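Transcriptional regulator, LysR family (Vibrio cholerae, PDB 3T1B) probably binds DNA through an N-terminal winged helix-turn-helix domain to control transcription, and is known as a virulence gene activator that responds to oxygen and pH. Local coordinates at residues G158-I163 / P237-R242; L188-P193 / R214-A219. The protein carries 1 engineered substitution. All coordinates share one frame; numbering follows the deposited sequence.

From the N terminus the chain passes the helices of the helix-turn-helix region, which probably binds DNA, and the long helix 59-86 before entering the regulatory domain, where both contacts lie. Strand 153-166 supplies the first half of contact 1, and the chain then runs through 73 residues before 237-242 returns to close that loop. Contact 2 is nested inside it: 188-193 leaves, makes the hairpin-like excursion of strands 197-200 and 206-209, and comes back as 214-219. The contacts do not touch, their centres about 16 Å apart. Both reach one sheet, in which strand 233-237 pairs with 153-166 on one hand and with 188-191 on the other, linking contact 1 to contact 2.

Contact 1 (G158-I163 / P237-R242); sequences GEVKDI and PDVMLR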
loop_
_atom_site.group_PDB
_atom_site.type_symbol
_atom_site.label_atom_id
_atom_site.label_comp_id
_atom_site.label_asym_id
_atom_site.label_seq_id
_atom_site.Cartn_x
_atom_site.Cartn_y
_atom_site.Cartn_z
ATOM N N GLY A 158 -19.165 21.949 -6.207
ATOM C CA GLY A 158 -20.062 22.634 -5.295
ATOM C C GLY A 158 -19.514 22.694 -3.883
ATOM O O GLY A 158 -18.369 22.312 -3.633
ATOM N N GLU A 159 -20.331 23.181 -2.955
ATOM C CA GLU A 159 -19.937 23.263 -1.552
ATOM C C GLU A 159 -21.162 23.246 -0.642
ATOM O O GLU A 159 -22.293 23.406 -1.102
ATOM C CB GLU A 159 -19.107 24.520 -1.295
ATOM C CG GLU A 159 -19.894 25.815 -1.391
ATOM C CD GLU A 159 -19.052 27.032 -1.053
ATOM O OE1 GLU A 159 -18.069 27.295 -1.780
ATOM O OE2 GLU A 159 -19.363 27.716 -0.053
ATOM N N VAL A 160 -20.931 23.048 0.653
ATOM C CA VAL A 160 -22.020 22.995 1.619
ATOM C C VAL A 160 -21.741 23.868 2.834
ATOM O O VAL A 160 -20.638 23.864 3.377
ATOM C CB VAL A 160 -22.283 21.553 2.099
ATOM C CG1 VAL A 160 -22.798 20.704 0.955
ATOM C CG2 VAL A 160 -21.018 20.949 2.695
ATOM N N LYS A 161 -22.749 24.626 3.250
ATOM C CA LYS A 161 -22.670 25.381 4.495
ATOM C C LYS A 161 -23.372 24.617 5.614
ATOM O O LYS A 161 -24.546 24.267 5.495
ATOM C CB LYS A 161 -23.312 26.760 4.336
ATOM C CG LYS A 161 -22.331 27.892 4.081
ATOM C CD LYS A 161 -21.606 27.732 2.756
ATOM C CE LYS A 161 -20.817 28.987 2.423
ATOM N NZ LYS A 161 -21.682 30.200 2.353
ATOM N N ASP A 162 -22.646 24.354 6.694
ATOM C CA ASP A 162 -23.219 23.675 7.845
ATOM C C ASP A 162 -23.847 24.703 8.773
ATOM O O ASP A 162 -23.168 25.610 9.252
ATOM C CB ASP A 162 -22.147 22.881 8.586
ATOM C CG ASP A 162 -21.459 21.859 7.699
ATOM O OD1 ASP A 162 -22.161 21.147 6.947
ATOM O OD2 ASP A 162 -20.212 21.773 7.748
ATOM N N ILE A 163 -25.146 24.566 9.018
ATOM C CA ILE A 163 -25.857 25.503 9.877
ATOM C C ILE A 163 -26.449 24.819 11.107
ATOM O O ILE A 163 -26.490 23.591 11.198
ATOM C CB ILE A 163 -26.972 26.232 9.114
ATOM C CG1 ILE A 163 -27.970 25.225 8.545
ATOM C CG2 ILE A 163 -26.384 27.085 8.003
ATOM C CD1 ILE A 163 -29.184 25.863 7.907
ATOM N N PRO A 237 -25.473 20.218 7.107
ATOM C CA PRO A 237 -25.419 20.892 5.807
ATOM C C PRO A 237 -26.761 21.538 5.493
ATOM O O PRO A 237 -27.803 20.939 5.758
ATOM C CB PRO A 237 -25.148 19.745 4.835
ATOM C CG PRO A 237 -24.400 18.746 5.648
ATOM C CD PRO A 237 -24.980 18.830 7.031
ATOM N N ASP A 238 -26.730 22.745 4.944
ATOM C CA ASP A 238 -27.951 23.455 4.596
ATOM C C ASP A 238 -28.750 22.728 3.516
ATOM O O ASP A 238 -29.980 22.807 3.483
ATOM C CB ASP A 238 -27.634 24.879 4.140
ATOM C CG ASP A 238 -26.540 24.929 3.091
ATOM O OD1 ASP A 238 -26.217 23.875 2.500
ATOM O OD2 ASP A 238 -25.993 26.029 2.861
ATOM N N VAL A 239 -28.046 22.015 2.640
ATOM C CA VAL A 239 -28.685 21.306 1.537
ATOM C C VAL A 239 -29.559 20.160 2.048
ATOM O O VAL A 239 -30.478 19.714 1.362
ATOM C CB VAL A 239 -27.645 20.762 0.532
ATOM C CG1 VAL A 239 -26.972 19.517 1.084
ATOM C CG2 VAL A 239 -28.305 20.458 -0.801
ATOM N N MET A 240 -29.267 19.691 3.256
ATOM C CA MET A 240 -30.056 18.637 3.881
ATOM C C MET A 240 -31.164 19.220 4.752
ATOM O O MET A 240 -31.946 18.479 5.347
ATOM C CB MET A 240 -29.166 17.733 4.737
ATOM C CG MET A 240 -28.310 16.755 3.946
ATOM S SD MET A 240 -27.162 15.829 4.990
ATOM C CE MET A 240 -28.275 15.079 6.182
ATOM N N LEU A 241 -31.231 20.545 4.822
ATOM C CA LEU A 241 -32.143 21.219 5.744
ATOM C C LEU A 241 -33.162 22.132 5.056
ATOM O O LEU A 241 -34.330 22.160 5.439
ATOM C CB LEU A 241 -31.351 22.014 6.779
ATOM C CG LEU A 241 -30.414 21.226 7.686
ATOM C CD1 LEU A 241 -29.601 22.159 8.571
ATOM C CD2 LEU A 241 -31.184 20.213 8.528
ATOM N N ARG A 242 -32.704 22.888 4.061
ATOM C CA ARG A 242 -33.526 23.901 3.391
ATOM C C ARG A 242 -35.030 23.608 3.365
ATOM O O ARG A 242 -35.831 24.420 3.827
ATOM C CB ARG A 242 -33.019 24.152 1.966
ATOM C CG ARG A 242 -32.167 25.405 1.807
ATOM C CD ARG A 242 -33.017 26.635 1.507
ATOM N NE ARG A 242 -33.715 27.146 2.684
ATOM C CZ ARG A 242 -33.283 28.163 3.425
ATOM N NH1 ARG A 242 -32.151 28.778 3.108
ATOM N NH2 ARG A 242 -33.984 28.567 4.479
#
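Lys161 and Asp238 supply the polar link between 158-163 and 237-242. Asp238 N donates to Lys161 O over 2.7 Å with an N-H...O angle of 144°, and the donor stands nearly in line with the C=O bond (161°). The same oxygen receives a CA-H...O contact from Pro237 CA at 3.5 Å. This oxygen lies beside the antiparallel bridge of Asp162 and Pro237, a non-hydrogen-bonded pair with CA atoms 4.1 Å apart. Lys161 and Asp238 form no salt bridge, since NZ of Lys161 ends 6.0 Å from OD2 of Asp238.

Side-chain packing flanks the backbone link. OD1 of Asp162 rests against the proline ring, 3.5 Å from Pro237 CG, while its OD2 forms a salt bridge with Arg262 of strand 258-268. The chi1 of 59° sets Ile163 CG1 between its own backbone N and carbonyl carbon, and from there CG1 meets Leu241 CD1 at 3.5 Å; the two side chains run past each other in opposite directions. Val160 CG1 and Val239 CG1 approach to 4.3 Å, and both valines also pack on Met105 of helix 102-116.

Backbone hydrogen bonds within 237-242 mark the turn that follows: Met240 N reaches Pro237 O, and Asp238 O accepts from both Leu241 N and Arg242 N. The strand end at Pro237 thus passes through the 3-10 segment 238-240 toward helix 242-246. The antiparallel pair 153-166 and 258-268, against which this turn packs, is consistent with the two crossover strands that link the subdomains in LysR-type regulatory domains of the periplasmic-binding-protein fold.

Contact 2 (L188-P193 / R214-A219); sequences LLKGYP and RFQASA
Lys190 meets Gln216 at the root of its side chain, CB lying 4.2 Å from Gln216 CG. With CG anti to the carbonyl carbon (chi1 -60°) and every later torsion near 180°, the chain is extended, so CG, CD and CE come within 4.2 Å of no atom of 214-219 and carry NZ to partners beyond the two segments. At its tip NZ donates to Asp211 O, Asn209 OD1 and Leu195 O, and the ammonium makes a cation-pi contact with Trp197.

The backbones run parallel: the axes of strands 188-191 and 215-217 make an angle of 8°. Lys190 N donates to Phe215 O at 3.0 Å (162°), Ala217 N to Lys190 O at 3.0 Å, and Tyr192 N to Ala217 O at 3.1 Å; Arg214 N to Leu188 O is weak. Leu189 and Phe215 share one face, where Leu189 CD2 lies 3.8 Å from Phe215 CB; the same methyl also reaches Arg214 CG, 3.6 Å away, and helix 221-228 covers the leucine.

Residues 215-217 also pair in parallel with a strand of the second subunit, so the sheet runs on across the interface; Ser218 OG is hydrogen-bonded to Met126 N of that subunit. Chemically, main-chain bonds join these buried strands, while three neutral oxygens and an indole probably stabilise the positive charge of Lys190.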
loop_
_atom_site.group_PDB
_atom_site.type_symbol
_atom_site.label_atom_id
_atom_site.label_comp_id
_atom_site.label_asym_id
_atom_site.label_seq_id
_atom_site.Cartn_x
_atom_site.Cartn_y
_atom_site.Cartn_z
ATOM N N LEU A 188 -27.835 18.785 22.494
ATOM C CA LEU A 188 -27.165 18.738 21.199
ATOM C C LEU A 188 -27.296 17.368 20.540
ATOM O O LEU A 188 -27.198 16.335 21.199
ATOM C CB LEU A 188 -25.693 19.128 21.342
ATOM C CG LEU A 188 -25.443 20.471 22.036
ATOM C CD1 LEU A 188 -23.963 20.802 22.051
ATOM C CD2 LEU A 188 -26.239 21.582 21.368
ATOM N N LEU A 189 -27.529 17.379 19.232
ATOM C CA LEU A 189 -27.628 16.158 18.447
ATOM C C LEU A 189 -26.532 16.168 17.389
ATOM O O LEU A 189 -26.531 17.014 16.496
ATOM C CB LEU A 189 -29.000 16.065 17.785
ATOM C CG LEU A 189 -30.184 16.409 18.692
ATOM C CD1 LEU A 189 -31.481 16.379 17.906
ATOM C CD2 LEU A 189 -30.250 15.466 19.882
ATOM N N LYS A 190 -25.594 15.232 17.495
ATOM C CA LYS A 190 -24.420 15.250 16.632
ATOM C C LYS A 190 -24.262 13.982 15.796
ATOM O O LYS A 190 -24.553 12.875 16.249
ATOM C CB LYS A 190 -23.156 15.499 17.457
ATOM C CG LYS A 190 -23.164 16.821 18.208
ATOM C CD LYS A 190 -21.848 17.062 18.923
ATOM C CE LYS A 190 -21.781 18.470 19.487
ATOM N NZ LYS A 190 -20.457 18.742 20.109
ATOM N N GLY A 191 -23.791 14.155 14.567
ATOM C CA GLY A 191 -23.520 13.030 13.696
ATOM C C GLY A 191 -22.234 13.227 12.926
ATOM O O GLY A 191 -21.950 14.330 12.453
ATOM N N TYR A 192 -21.453 12.158 12.813
ATOM C CA TYR A 192 -20.220 12.175 12.037
ATOM C C TYR A 192 -20.538 12.686 10.636
ATOM O O TYR A 192 -21.585 12.352 10.078
ATOM C CB TYR A 192 -19.620 10.766 11.977
ATOM C CG TYR A 192 -18.224 10.699 11.395
ATOM C CD1 TYR A 192 -17.104 10.844 12.203
ATOM C CD2 TYR A 192 -18.028 10.488 10.039
ATOM C CE1 TYR A 192 -15.829 10.785 11.673
ATOM C CE2 TYR A 192 -16.759 10.427 9.498
ATOM C CZ TYR A 192 -15.662 10.575 10.318
ATOM O OH TYR A 192 -14.396 10.514 9.780
ATOM N N PRO A 193 -19.637 13.492 10.054
ATOM C CA PRO A 193 -18.337 13.903 10.596
ATOM C C PRO A 193 -18.408 15.167 11.459
ATOM O O PRO A 193 -17.374 15.639 11.935
ATOM C CB PRO A 193 -17.529 14.187 9.332
ATOM C CG PRO A 193 -18.550 14.712 8.377
ATOM C CD PRO A 193 -19.828 13.969 8.672
ATOM N N ARG A 214 -26.860 14.276 23.514
ATOM C CA ARG A 214 -27.767 13.279 24.068
ATOM C C ARG A 214 -27.965 12.182 23.030
ATOM O O ARG A 214 -28.201 11.022 23.365
ATOM C CB ARG A 214 -29.113 13.910 24.445
ATOM C CG ARG A 214 -29.974 14.296 23.250
ATOM C CD ARG A 214 -31.316 14.880 23.672
ATOM N NE ARG A 214 -32.165 13.918 24.369
ATOM C CZ ARG A 214 -33.405 14.177 24.773
ATOM N NH1 ARG A 214 -33.943 15.367 24.540
ATOM N NH2 ARG A 214 -34.111 13.248 25.405
ATOM N N PHE A 215 -27.863 12.566 21.764
ATOM C CA PHE A 215 -27.937 11.622 20.663
ATOM C C PHE A 215 -26.763 11.839 19.720
ATOM O O PHE A 215 -26.485 12.967 19.305
ATOM C CB PHE A 215 -29.259 11.773 19.907
ATOM C CG PHE A 215 -29.385 10.859 18.724
ATOM C CD1 PHE A 215 -29.508 9.491 18.903
ATOM C CD2 PHE A 215 -29.382 11.365 17.434
ATOM C CE1 PHE A 215 -29.623 8.643 17.824
ATOM C CE2 PHE A 215 -29.498 10.519 16.347
ATOM C CZ PHE A 215 -29.620 9.154 16.544
ATOM N N GLN A 216 -26.068 10.753 19.401
ATOM C CA GLN A 216 -24.937 10.789 18.481
ATOM C C GLN A 216 -25.005 9.603 17.524
ATOM O O GLN A 216 -25.241 8.471 17.947
ATOM C CB GLN A 216 -23.614 10.778 19.248
ATOM C CG GLN A 216 -23.250 12.110 19.884
ATOM C CD GLN A 216 -21.907 12.073 20.588
ATOM O OE1 GLN A 216 -21.623 11.159 21.363
ATOM N NE2 GLN A 216 -21.068 13.070 20.318
ATOM N N ALA A 217 -24.799 9.864 16.237
ATOM C CA ALA A 217 -24.904 8.817 15.225
ATOM C C ALA A 217 -23.736 8.816 14.238
ATOM O O ALA A 217 -22.956 9.767 14.174
ATOM C CB ALA A 217 -26.231 8.927 14.486
ATOM N N SER A 218 -23.630 7.739 13.468
ATOM C CA SER A 218 -22.548 7.580 12.503
ATOM C C SER A 218 -22.881 8.244 11.172
ATOM O O SER A 218 -22.053 8.279 10.262
ATOM C CB SER A 218 -22.238 6.097 12.285
ATOM O OG SER A 218 -23.405 5.398 11.885
ATOM N N ALA A 219 -24.098 8.767 11.066
ATOM C CA ALA A 219 -24.542 9.470 9.866
ATOM C C ALA A 219 -25.472 10.616 10.252
ATOM O O ALA A 219 -26.152 10.554 11.275
ATOM C CB ALA A 219 -25.238 8.513 8.914
#